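Local atomic coordinates of amidohydrolase (PDB entry 3NUR), a protein that probably hydrolyses carbon-nitrogen bonds of linear amides as a metal-dependent TIM-barrel enzyme of the amidohydrolase family, with no substrate assigned. Residues Tyr31-Ile36 with Asn115-Asn120; Asp199-Tyr204 with Tyr209-Ala214; Phe220-His225 with Gly255-Phe260. All blocks are in the same frame, centred on the assembly; numbering follows the deposited sequence. Where two conformers were deposited one is given.

Contact 1: Tyr31-Ile36 with Asn115-Asn120; sequences YVIEDI and NDQLAN
Y31 packs on L118 and I33 on Q117 in a buried, mainly apolar contact. It joins the end of strand 24-31 and the turn into helix 34-39 to the outer helix 104-124. No direct hydrogen bond crosses between the two segments. L118 lays its methyl CD1 over one face of the Y31 ring, a CH-pi contact with CD1 4.0 Å from the ring centroid and 18° off the normal. The other methyl lies by the rim, with L118 CD2 3.7 Å from Y31 CE1. The side chain of Y31 starts between its own backbone N and carbonyl carbon (chi1 77°), and this turns the ring toward the helix. Y94 meets the same ring edge-to-face.

The hydroxyl of Y31 reaches N115 through a water. Y31 OH donates to water 1 at 2.7 Å, and the water donates to N115 OD1 at 2.8 Å. The amide of N115 has further partners: its ND2 bonds to E146 and to the carbonyl of T134. The phenol is thus linked through one water to a side chain that is itself held.

I33 sits at the N-cap of helix 34-39. In one of its two conformers CG2 lies near the amide of Q117 and CD1 near Q117 CB, so this pair is less certain. Farther out, water 2 donates to Q117 OE1 at 3.0 Å and donates a weak bond to D35 OD2. The backbone N of I33 is tied to Y94 OH. L92 and Y94 both touch this contact. Parallel strands 24-31 and 87-94 are neighbours, and helix 104-124 follows 87-94 on the outside, as in the beta/alpha units of a TIM barrel; E28 and H30 of strand 24-31 bind the calcium ion.

Contact 2: Asp199-Tyr204 with Tyr209-Ala214; sequences DIYQSY and YPEVTA
The helical turn around Y201 faces the first turn of helix 211-218, and the nearest CA atoms across the contact, those of Y201 and A214, lie 8.2 Å apart. Y201 carries the contact on its side. Its CG stands anti to the backbone N (chi1 178°), and the side chain extends to the second helix with its hydroxyl leading. Y201 OH donates a hydrogen bond to E211 OE2, at 2.7 Å. The carboxylate oxygen lies at the edge of the phenol ring, near the ring plane. The hydroxyl, however, meets that oxygen from above the carboxylate plane, 74° out of it. Ring and carboxylate are almost perpendicular, at 88°. E211 reaches the phenol by bending its chain beyond CG, which turns the carboxylate back toward Y201.

Two consecutive short helices, 198-205 and 211-218, are joined by a brief connection in the region that follows barrel strand 189-192. P210 is the N-cap residue of the second. E211 is the first residue of that helix, so its negative charge lies near the positive end of the helix dipole, which may stabilise it. K206, in the connection, makes a long and weak ion pair with E211 OE1.

A214 supplies the apolar part of the contact. Its methyl CB points toward the first helix and lies 3.5 Å from Y201 OH and 4.2 Å from Y201 CZ. The carbonyl of A214 comes to the ring edge, with A214 O 3.7 Å from Y201 CE1. One turn further along, A218 also touches the Y201 side chain. Y209 OH bonds to the carbonyl of Y205, at the end of the first helix.

Contact 3: Phe220-His225 with Gly255-Phe260; sequences FGYGWH and GEFIPF
H225 turns its ring back beside its own backbone N (chi1 -62°), and E256 bends its chain beyond CG, so that imidazole and carboxylate meet. H225 ND1 donates to E256 OE1 at 2.8 Å, with an N-H...O angle of 148°. The oxygen accepts through its syn lone pair and lies close to the plane of the imidazole. Ring and carboxylate are nearly coplanar, their planes 17° apart. The other oxygen, E256 OE2, accepts a bond from H253 ND1. The rings of H225 and H253 also meet each other.

F257 makes the other half of the contact. It points its ring edge at the face of Y222, an edge-to-face pair with centroids 4.9 Å apart. The closest atoms are F257 CZ and Y222 CE2, at 3.5 Å. Along its own edge the F257 ring also meets the methylene of H225, with F257 CE2 3.8 Å from H225 CB. On the 255-260 side, E256 and F257 are the two middle residues of a type I' turn from G255 to I258, closed by I258 N to G255 O at 3.0 Å. This turn presents both side chains to helix 223-237, whose N-cap is Y222.

The calcium site is made by E28, H30, H192 and D316. H225 is not among them, but its side chain lies about 7 Å from the ion. The carboxylate of E256 is hydrogen-bonded by both histidines, which sets H225 and H253 in position relative to each other. The bond to E256 should hold the H225 imidazole in its rotation, with ND1 used as donor and NE2 on the far side of the ring.

The chain meets contact 1 first. Its 31-36 segment begins at the end of strand 24-31, and the return to 115-120 closes a loop that holds strand 87-94, so two neighbouring strands and an outer helix are tied together. Contact 2 comes next and closes a very short loop between helices 198-205 and 211-218. Contact 3 starts soon after, at the head of helix 223-237, and closes over that helix and strand 249-251. All three are in series; none nests in or crosses another. Contacts 2 and 3 lie on the same side of the chain's centre, their centres about 17 Å apart. Contact 1 lies across the chain's centre from contact 3, with centres about 28 Å apart.

Contact 1: Tyr31-Ile36 with Asn115-Asn120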
loop_
_atom_site.group_PDB
_atom_site.type_symbol
_atom_site.label_atom_id
_atom_site.label_comp_id
_atom_site.label_asym_id
_atom_site.label_seq_id
_atom_site.Cartn_x
_atom_site.Cartn_y
_atom_site.Cartn_z
ATOM N N TYR A 31 -6.904 -2.226 9.732
ATOM C CA TYR A 31 -7.727 -2.031 10.912
ATOM C C TYR A 31 -8.742 -0.928 10.622
ATOM O O TYR A 31 -8.505 -0.095 9.759
ATOM C CB TYR A 31 -6.863 -1.655 12.151
ATOM C CG TYR A 31 -6.401 -0.217 12.153
ATOM C CD1 TYR A 31 -5.298 0.178 11.405
ATOM C CD2 TYR A 31 -7.133 0.774 12.813
ATOM C CE1 TYR A 31 -4.900 1.504 11.355
ATOM C CE2 TYR A 31 -6.752 2.111 12.757
ATOM C CZ TYR A 31 -5.637 2.470 12.016
ATOM O OH TYR A 31 -5.237 3.774 11.935
ATOM N N VAL A 32 -9.844 -0.893 11.388
ATOM C CA VAL A 32 -10.791 0.227 11.349
ATOM C C VAL A 32 -11.143 0.499 12.802
ATOM O O VAL A 32 -10.897 -0.361 13.666
ATOM C CB VAL A 32 -12.053 0.026 10.457
ATOM C CG1 VAL A 32 -11.682 -0.298 9.009
ATOM C CG2 VAL A 32 -13.009 -1.028 11.034
ATOM N N ILE A 33 -11.697 1.699 13.061
ATOM C CA ILE A 33 -12.156 2.087 14.393
ATOM C C ILE A 33 -13.664 2.326 14.288
ATOM O O ILE A 33 -14.109 3.168 13.504
ATOM C CB ILE A 33 -11.365 3.287 14.973
ATOM C CG1 ILE A 33 -9.900 2.882 15.227
ATOM C CG2 ILE A 33 -12.020 3.802 16.276
ATOM C CD1 ILE A 33 -8.939 3.980 15.073
ATOM N N GLU A 34 -14.448 1.536 15.046
ATOM C CA GLU A 34 -15.921 1.591 15.020
ATOM C C GLU A 34 -16.497 3.010 15.090
ATOM O O GLU A 34 -17.314 3.368 14.241
ATOM C CB GLU A 34 -16.513 0.701 16.117
ATOM C CG GLU A 34 -17.995 0.425 15.935
ATOM C CD GLU A 34 -18.593 -0.377 17.074
ATOM O OE1 GLU A 34 -18.468 -1.623 17.051
ATOM O OE2 GLU A 34 -19.160 0.241 18.003
ATOM N N ASP A 35 -16.027 3.822 16.059
ATOM C CA ASP A 35 -16.484 5.204 16.233
ATOM C C ASP A 35 -16.175 6.093 15.032
ATOM O O ASP A 35 -16.977 6.974 14.709
ATOM C CB ASP A 35 -15.947 5.798 17.541
ATOM C CG ASP A 35 -16.620 5.272 18.811
ATOM O OD1 ASP A 35 -17.575 4.460 18.696
ATOM O OD2 ASP A 35 -16.194 5.678 19.922
ATOM N N ILE A 36 -15.047 5.823 14.330
ATOM C CA ILE A 36 -14.660 6.569 13.126
ATOM C C ILE A 36 -15.533 6.090 11.981
ATOM O O ILE A 36 -15.965 6.912 11.169
ATOM C CB ILE A 36 -13.130 6.481 12.831
ATOM C CG1 ILE A 36 -12.343 7.153 13.967
ATOM C CG2 ILE A 36 -12.759 7.099 11.448
ATOM C CD1 ILE A 36 -10.881 7.061 13.878
ATOM N N ASN A 115 -4.849 7.734 13.877
ATOM C CA ASN A 115 -3.413 7.578 14.173
ATOM C C ASN A 115 -3.126 7.488 15.679
ATOM O O ASN A 115 -2.332 6.644 16.104
ATOM C CB ASN A 115 -2.604 8.694 13.522
ATOM C CG ASN A 115 -2.676 8.630 12.012
ATOM O OD1 ASN A 115 -2.650 7.543 11.413
ATOM N ND2 ASN A 115 -2.693 9.786 11.369
ATOM N N ASP A 116 -3.805 8.315 16.478
ATOM C CA ASP A 116 -3.630 8.285 17.938
ATOM C C ASP A 116 -4.098 6.963 18.524
ATOM O O ASP A 116 -3.401 6.404 19.374
ATOM C CB ASP A 116 -4.377 9.456 18.612
ATOM C CG ASP A 116 -3.650 10.792 18.534
ATOM O OD1 ASP A 116 -2.453 10.804 18.151
ATOM O OD2 ASP A 116 -4.264 11.823 18.886
ATOM N N GLN A 117 -5.265 6.460 18.075
ATOM C CA GLN A 117 -5.793 5.192 18.597
ATOM C C GLN A 117 -4.899 4.034 18.183
ATOM O O GLN A 117 -4.656 3.122 18.977
ATOM C CB GLN A 117 -7.246 4.954 18.172
ATOM C CG GLN A 117 -8.236 5.864 18.896
ATOM C CD GLN A 117 -9.653 5.355 18.814
ATOM O OE1 GLN A 117 -9.957 4.204 19.157
ATOM N NE2 GLN A 117 -10.562 6.220 18.402
ATOM N N LEU A 118 -4.374 4.083 16.944
ATOM C CA LEU A 118 -3.454 3.062 16.453
ATOM C C LEU A 118 -2.184 3.043 17.295
ATOM O O LEU A 118 -1.758 1.967 17.715
ATOM C CB LEU A 118 -3.092 3.278 14.963
ATOM C CG LEU A 118 -2.144 2.194 14.363
ATOM C CD1 LEU A 118 -2.777 0.778 14.455
ATOM C CD2 LEU A 118 -1.743 2.538 12.909
ATOM N N ALA A 119 -1.588 4.228 17.552
ATOM C CA ALA A 119 -0.380 4.361 18.381
ATOM C C ALA A 119 -0.593 3.793 19.806
ATOM O O ALA A 119 0.314 3.144 20.321
ATOM C CB ALA A 119 0.053 5.817 18.456
ATOM N N ASN A 120 -1.783 4.029 20.420
ATOM C CA ASN A 120 -2.135 3.487 21.743
ATOM C C ASN A 120 -2.178 1.951 21.713
ATOM O O ASN A 120 -1.743 1.297 22.660
ATOM C CB ASN A 120 -3.486 4.036 22.234
ATOM C CG ASN A 120 -3.416 5.437 22.783
ATOM O OD1 ASN A 120 -4.431 6.138 22.875
ATOM N ND2 ASN A 120 -2.216 5.881 23.157
HETATM O O HOH W 1 -3.142 4.855 10.696
HETATM O O HOH W 2 -12.894 4.668 19.605
#

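Contact 2: Asp199-Tyr204 with Tyr209-Ala214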
loop_
_atom_site.group_PDB
_atom_site.type_symbol
_atom_site.label_atom_id
_atom_site.label_comp_id
_atom_site.label_asym_id
_atom_site.label_seq_id
_atom_site.Cartn_x
_atom_site.Cartn_y
_atom_site.Cartn_z
ATOM N N ASP A 199 -17.221 8.487 -13.427
ATOM C CA ASP A 199 -17.043 8.570 -14.877
ATOM C C ASP A 199 -16.329 7.322 -15.441
ATOM O O ASP A 199 -16.742 6.791 -16.476
ATOM C CB ASP A 199 -16.452 9.932 -15.307
ATOM C CG ASP A 199 -14.979 9.995 -15.635
ATOM O OD1 ASP A 199 -14.218 10.567 -14.830
ATOM O OD2 ASP A 199 -14.603 9.585 -16.753
ATOM N N ILE A 200 -15.310 6.812 -14.711
ATOM C CA ILE A 200 -14.618 5.560 -15.077
ATOM C C ILE A 200 -15.605 4.365 -14.905
ATOM O O ILE A 200 -15.673 3.484 -15.778
ATOM C CB ILE A 200 -13.324 5.389 -14.218
ATOM C CG1 ILE A 200 -12.270 6.514 -14.487
ATOM C CG2 ILE A 200 -12.711 3.974 -14.368
ATOM C CD1 ILE A 200 -11.833 6.772 -15.971
ATOM N N TYR A 201 -16.359 4.327 -13.786
ATOM C CA TYR A 201 -17.308 3.237 -13.546
ATOM C C TYR A 201 -18.321 3.128 -14.697
ATOM O O TYR A 201 -18.553 2.025 -15.211
ATOM C CB TYR A 201 -18.045 3.423 -12.209
ATOM C CG TYR A 201 -19.072 2.341 -11.942
ATOM C CD1 TYR A 201 -18.692 1.010 -11.794
ATOM C CD2 TYR A 201 -20.433 2.644 -11.876
ATOM C CE1 TYR A 201 -19.634 0.008 -11.550
ATOM C CE2 TYR A 201 -21.387 1.648 -11.632
ATOM C CZ TYR A 201 -20.979 0.333 -11.463
ATOM O OH TYR A 201 -21.904 -0.648 -11.223
ATOM N N GLN A 202 -18.913 4.270 -15.096
ATOM C CA GLN A 202 -19.913 4.298 -16.176
ATOM C C GLN A 202 -19.302 3.966 -17.559
ATOM O O GLN A 202 -19.944 3.279 -18.350
ATOM C CB GLN A 202 -20.631 5.670 -16.222
ATOM C CG GLN A 202 -21.452 6.008 -14.986
ATOM C CD GLN A 202 -22.728 5.219 -14.871
ATOM O OE1 GLN A 202 -23.435 4.981 -15.856
ATOM N NE2 GLN A 202 -23.064 4.817 -13.653
ATOM N N SER A 203 -18.086 4.446 -17.857
ATOM C CA SER A 203 -17.479 4.187 -19.174
ATOM C C SER A 203 -16.889 2.795 -19.324
ATOM O O SER A 203 -17.033 2.181 -20.378
ATOM C CB SER A 203 -16.384 5.212 -19.478
ATOM O OG SER A 203 -16.931 6.513 -19.614
ATOM N N TYR A 204 -16.175 2.322 -18.298
ATOM C CA TYR A 204 -15.446 1.065 -18.391
ATOM C C TYR A 204 -16.076 -0.171 -17.782
ATOM O O TYR A 204 -15.773 -1.276 -18.241
ATOM C CB TYR A 204 -14.020 1.240 -17.822
ATOM C CG TYR A 204 -12.942 1.607 -18.831
ATOM C CD1 TYR A 204 -13.203 1.606 -20.199
ATOM C CD2 TYR A 204 -11.645 1.904 -18.418
ATOM C CE1 TYR A 204 -12.209 1.905 -21.130
ATOM C CE2 TYR A 204 -10.638 2.204 -19.340
ATOM C CZ TYR A 204 -10.923 2.189 -20.697
ATOM O OH TYR A 204 -9.946 2.485 -21.615
ATOM N N TYR A 209 -24.552 -6.797 -18.465
ATOM C CA TYR A 209 -24.544 -7.847 -17.450
ATOM C C TYR A 209 -25.072 -7.257 -16.132
ATOM O O TYR A 209 -25.199 -6.023 -16.043
ATOM C CB TYR A 209 -23.124 -8.479 -17.271
ATOM C CG TYR A 209 -21.976 -7.499 -17.397
ATOM C CD1 TYR A 209 -21.685 -6.605 -16.374
ATOM C CD2 TYR A 209 -21.265 -7.381 -18.593
ATOM C CE1 TYR A 209 -20.667 -5.658 -16.507
ATOM C CE2 TYR A 209 -20.247 -6.440 -18.737
ATOM C CZ TYR A 209 -19.951 -5.585 -17.689
ATOM O OH TYR A 209 -18.955 -4.661 -17.828
ATOM N N PRO A 210 -25.321 -8.084 -15.083
ATOM C CA PRO A 210 -25.867 -7.534 -13.840
ATOM C C PRO A 210 -25.013 -6.489 -13.150
ATOM O O PRO A 210 -23.791 -6.433 -13.333
ATOM C CB PRO A 210 -26.085 -8.779 -12.955
ATOM C CG PRO A 210 -26.221 -9.904 -13.921
ATOM C CD PRO A 210 -25.254 -9.568 -15.012
ATOM N N GLU A 211 -25.682 -5.646 -12.361
ATOM C CA GLU A 211 -25.030 -4.586 -11.603
ATOM C C GLU A 211 -24.006 -5.119 -10.634
ATOM O O GLU A 211 -22.963 -4.486 -10.489
ATOM C CB GLU A 211 -26.057 -3.699 -10.876
ATOM C CG GLU A 211 -25.489 -2.347 -10.444
ATOM C CD GLU A 211 -25.100 -1.349 -11.529
ATOM O OE1 GLU A 211 -25.316 -1.635 -12.731
ATOM O OE2 GLU A 211 -24.583 -0.266 -11.168
ATOM N N VAL A 212 -24.285 -6.261 -9.966
ATOM C CA VAL A 212 -23.317 -6.857 -9.036
ATOM C C VAL A 212 -22.030 -7.221 -9.779
ATOM O O VAL A 212 -20.946 -7.091 -9.209
ATOM C CB VAL A 212 -23.870 -8.042 -8.190
ATOM C CG1 VAL A 212 -24.359 -9.193 -9.067
ATOM C CG2 VAL A 212 -22.853 -8.528 -7.157
ATOM N N THR A 213 -22.164 -7.683 -11.040
ATOM C CA THR A 213 -21.017 -8.012 -11.897
ATOM C C THR A 213 -20.223 -6.735 -12.193
ATOM O O THR A 213 -19.007 -6.728 -12.051
ATOM C CB THR A 213 -21.464 -8.760 -13.164
ATOM O OG1 THR A 213 -21.971 -10.033 -12.769
ATOM C CG2 THR A 213 -20.319 -8.978 -14.157
ATOM N N ALA A 214 -20.910 -5.662 -12.610
ATOM C CA ALA A 214 -20.254 -4.392 -12.910
ATOM C C ALA A 214 -19.513 -3.864 -11.664
ATOM O O ALA A 214 -18.374 -3.420 -11.783
ATOM C CB ALA A 214 -21.299 -3.371 -13.361
#

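Contact 3: Phe220-His225 with Gly255-Phe260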
loop_
_atom_site.group_PDB
_atom_site.type_symbol
_atom_site.label_atom_id
_atom_site.label_comp_id
_atom_site.label_asym_id
_atom_site.label_seq_id
_atom_site.Cartn_x
_atom_site.Cartn_y
_atom_site.Cartn_z
ATOM N N PHE A 220 -12.444 -4.902 -6.700
ATOM C CA PHE A 220 -11.425 -5.958 -6.502
ATOM C C PHE A 220 -11.299 -7.011 -7.604
ATOM O O PHE A 220 -10.318 -7.750 -7.625
ATOM C CB PHE A 220 -11.571 -6.623 -5.106
ATOM C CG PHE A 220 -12.988 -6.833 -4.640
ATOM C CD1 PHE A 220 -13.886 -7.580 -5.395
ATOM C CD2 PHE A 220 -13.435 -6.274 -3.444
ATOM C CE1 PHE A 220 -15.206 -7.773 -4.966
ATOM C CE2 PHE A 220 -14.759 -6.466 -3.016
ATOM C CZ PHE A 220 -15.637 -7.206 -3.787
ATOM N N GLY A 221 -12.296 -7.109 -8.472
ATOM C CA GLY A 221 -12.250 -8.044 -9.590
ATOM C C GLY A 221 -11.252 -7.642 -10.665
ATOM O O GLY A 221 -10.697 -8.512 -11.359
ATOM N N TYR A 222 -10.986 -6.308 -10.797
ATOM C CA TYR A 222 -10.113 -5.778 -11.853
ATOM C C TYR A 222 -9.881 -4.265 -11.745
ATOM O O TYR A 222 -8.739 -3.836 -11.659
ATOM C CB TYR A 222 -10.747 -6.076 -13.250
ATOM C CG TYR A 222 -9.768 -6.247 -14.396
ATOM C CD1 TYR A 222 -9.566 -5.232 -15.326
ATOM C CD2 TYR A 222 -9.072 -7.439 -14.570
ATOM C CE1 TYR A 222 -8.718 -5.416 -16.427
ATOM C CE2 TYR A 222 -8.214 -7.627 -15.654
ATOM C CZ TYR A 222 -8.003 -6.597 -16.553
ATOM O OH TYR A 222 -7.143 -6.788 -17.612
ATOM N N GLY A 223 -10.962 -3.491 -11.834
ATOM C CA GLY A 223 -10.961 -2.048 -11.967
ATOM C C GLY A 223 -10.132 -1.213 -11.011
ATOM O O GLY A 223 -9.427 -0.298 -11.452
ATOM N N TRP A 224 -10.256 -1.453 -9.704
ATOM C CA TRP A 224 -9.508 -0.573 -8.816
ATOM C C TRP A 224 -8.015 -0.867 -8.786
ATOM O O TRP A 224 -7.227 -0.017 -8.382
ATOM C CB TRP A 224 -10.192 -0.344 -7.464
ATOM C CG TRP A 224 -10.244 -1.492 -6.486
ATOM C CD1 TRP A 224 -9.357 -2.519 -6.363
ATOM C CD2 TRP A 224 -11.090 -1.554 -5.330
ATOM N NE1 TRP A 224 -9.635 -3.257 -5.233
ATOM C CE2 TRP A 224 -10.696 -2.686 -4.581
ATOM C CE3 TRP A 224 -12.160 -0.769 -4.865
ATOM C CZ2 TRP A 224 -11.355 -3.074 -3.400
ATOM C CZ3 TRP A 224 -12.825 -1.164 -3.711
ATOM C CH2 TRP A 224 -12.414 -2.291 -2.981
ATOM N N HIS A 225 -7.638 -2.048 -9.303
ATOM C CA HIS A 225 -6.235 -2.464 -9.445
ATOM C C HIS A 225 -5.641 -1.776 -10.683
ATOM O O HIS A 225 -4.536 -1.223 -10.627
ATOM C CB HIS A 225 -6.157 -3.998 -9.512
ATOM C CG HIS A 225 -6.670 -4.609 -8.241
ATOM N ND1 HIS A 225 -5.986 -4.463 -7.050
ATOM C CD2 HIS A 225 -7.836 -5.261 -7.999
ATOM C CE1 HIS A 225 -6.738 -5.057 -6.126
ATOM N NE2 HIS A 225 -7.854 -5.562 -6.652
ATOM N N GLY A 255 1.919 -5.731 -7.977
ATOM C CA GLY A 255 2.301 -4.584 -8.796
ATOM C C GLY A 255 1.180 -3.907 -9.549
ATOM O O GLY A 255 1.450 -3.011 -10.362
ATOM N N GLU A 256 -0.101 -4.302 -9.282
ATOM C CA GLU A 256 -1.266 -3.609 -9.873
ATOM C C GLU A 256 -1.152 -3.500 -11.395
ATOM O O GLU A 256 -1.417 -2.437 -11.978
ATOM C CB GLU A 256 -1.418 -2.211 -9.215
ATOM C CG GLU A 256 -1.385 -2.249 -7.680
ATOM C CD GLU A 256 -2.586 -2.843 -6.962
ATOM O OE1 GLU A 256 -3.477 -3.412 -7.631
ATOM O OE2 GLU A 256 -2.663 -2.689 -5.719
ATOM N N PHE A 257 -0.783 -4.635 -12.016
ATOM C CA PHE A 257 -0.575 -4.908 -13.449
ATOM C C PHE A 257 0.715 -4.355 -14.039
ATOM O O PHE A 257 1.087 -4.772 -15.136
ATOM C CB PHE A 257 -1.735 -4.393 -14.304
ATOM C CG PHE A 257 -3.045 -5.091 -14.088
ATOM C CD1 PHE A 257 -3.399 -6.191 -14.869
ATOM C CD2 PHE A 257 -3.960 -4.612 -13.154
ATOM C CE1 PHE A 257 -4.639 -6.801 -14.712
ATOM C CE2 PHE A 257 -5.200 -5.231 -12.992
ATOM C CZ PHE A 257 -5.540 -6.298 -13.799
ATOM N N ILE A 258 1.364 -3.381 -13.371
ATOM C CA ILE A 258 2.566 -2.737 -13.932
ATOM C C ILE A 258 3.680 -3.731 -14.395
ATOM O O ILE A 258 4.182 -3.555 -15.514
ATOM C CB ILE A 258 3.129 -1.620 -13.014
ATOM C CG1 ILE A 258 2.103 -0.486 -12.867
ATOM C CG2 ILE A 258 4.477 -1.053 -13.608
ATOM C CD1 ILE A 258 2.319 0.355 -11.573
ATOM N N PRO A 259 4.053 -4.776 -13.605
ATOM C CA PRO A 259 5.115 -5.691 -14.063
ATOM C C PRO A 259 4.837 -6.410 -15.370
ATOM O O PRO A 259 5.785 -6.847 -16.016
ATOM C CB PRO A 259 5.267 -6.678 -12.893
ATOM C CG PRO A 259 4.806 -5.884 -11.695
ATOM C CD PRO A 259 3.610 -5.141 -12.236
ATOM N N PHE A 260 3.556 -6.517 -15.774
ATOM C CA PHE A 260 3.189 -7.174 -17.030
ATOM C C PHE A 260 3.729 -6.391 -18.252
ATOM O O PHE A 260 4.012 -6.987 -19.301
ATOM C CB PHE A 260 1.650 -7.329 -17.114
ATOM C CG PHE A 260 1.142 -8.026 -18.363
ATOM C CD1 PHE A 260 1.052 -9.411 -18.419
ATOM C CD2 PHE A 260 0.702 -7.292 -19.461
ATOM C CE1 PHE A 260 0.574 -10.053 -19.578
ATOM C CE2 PHE A 260 0.237 -7.935 -20.619
ATOM C CZ PHE A 260 0.162 -9.307 -20.659
#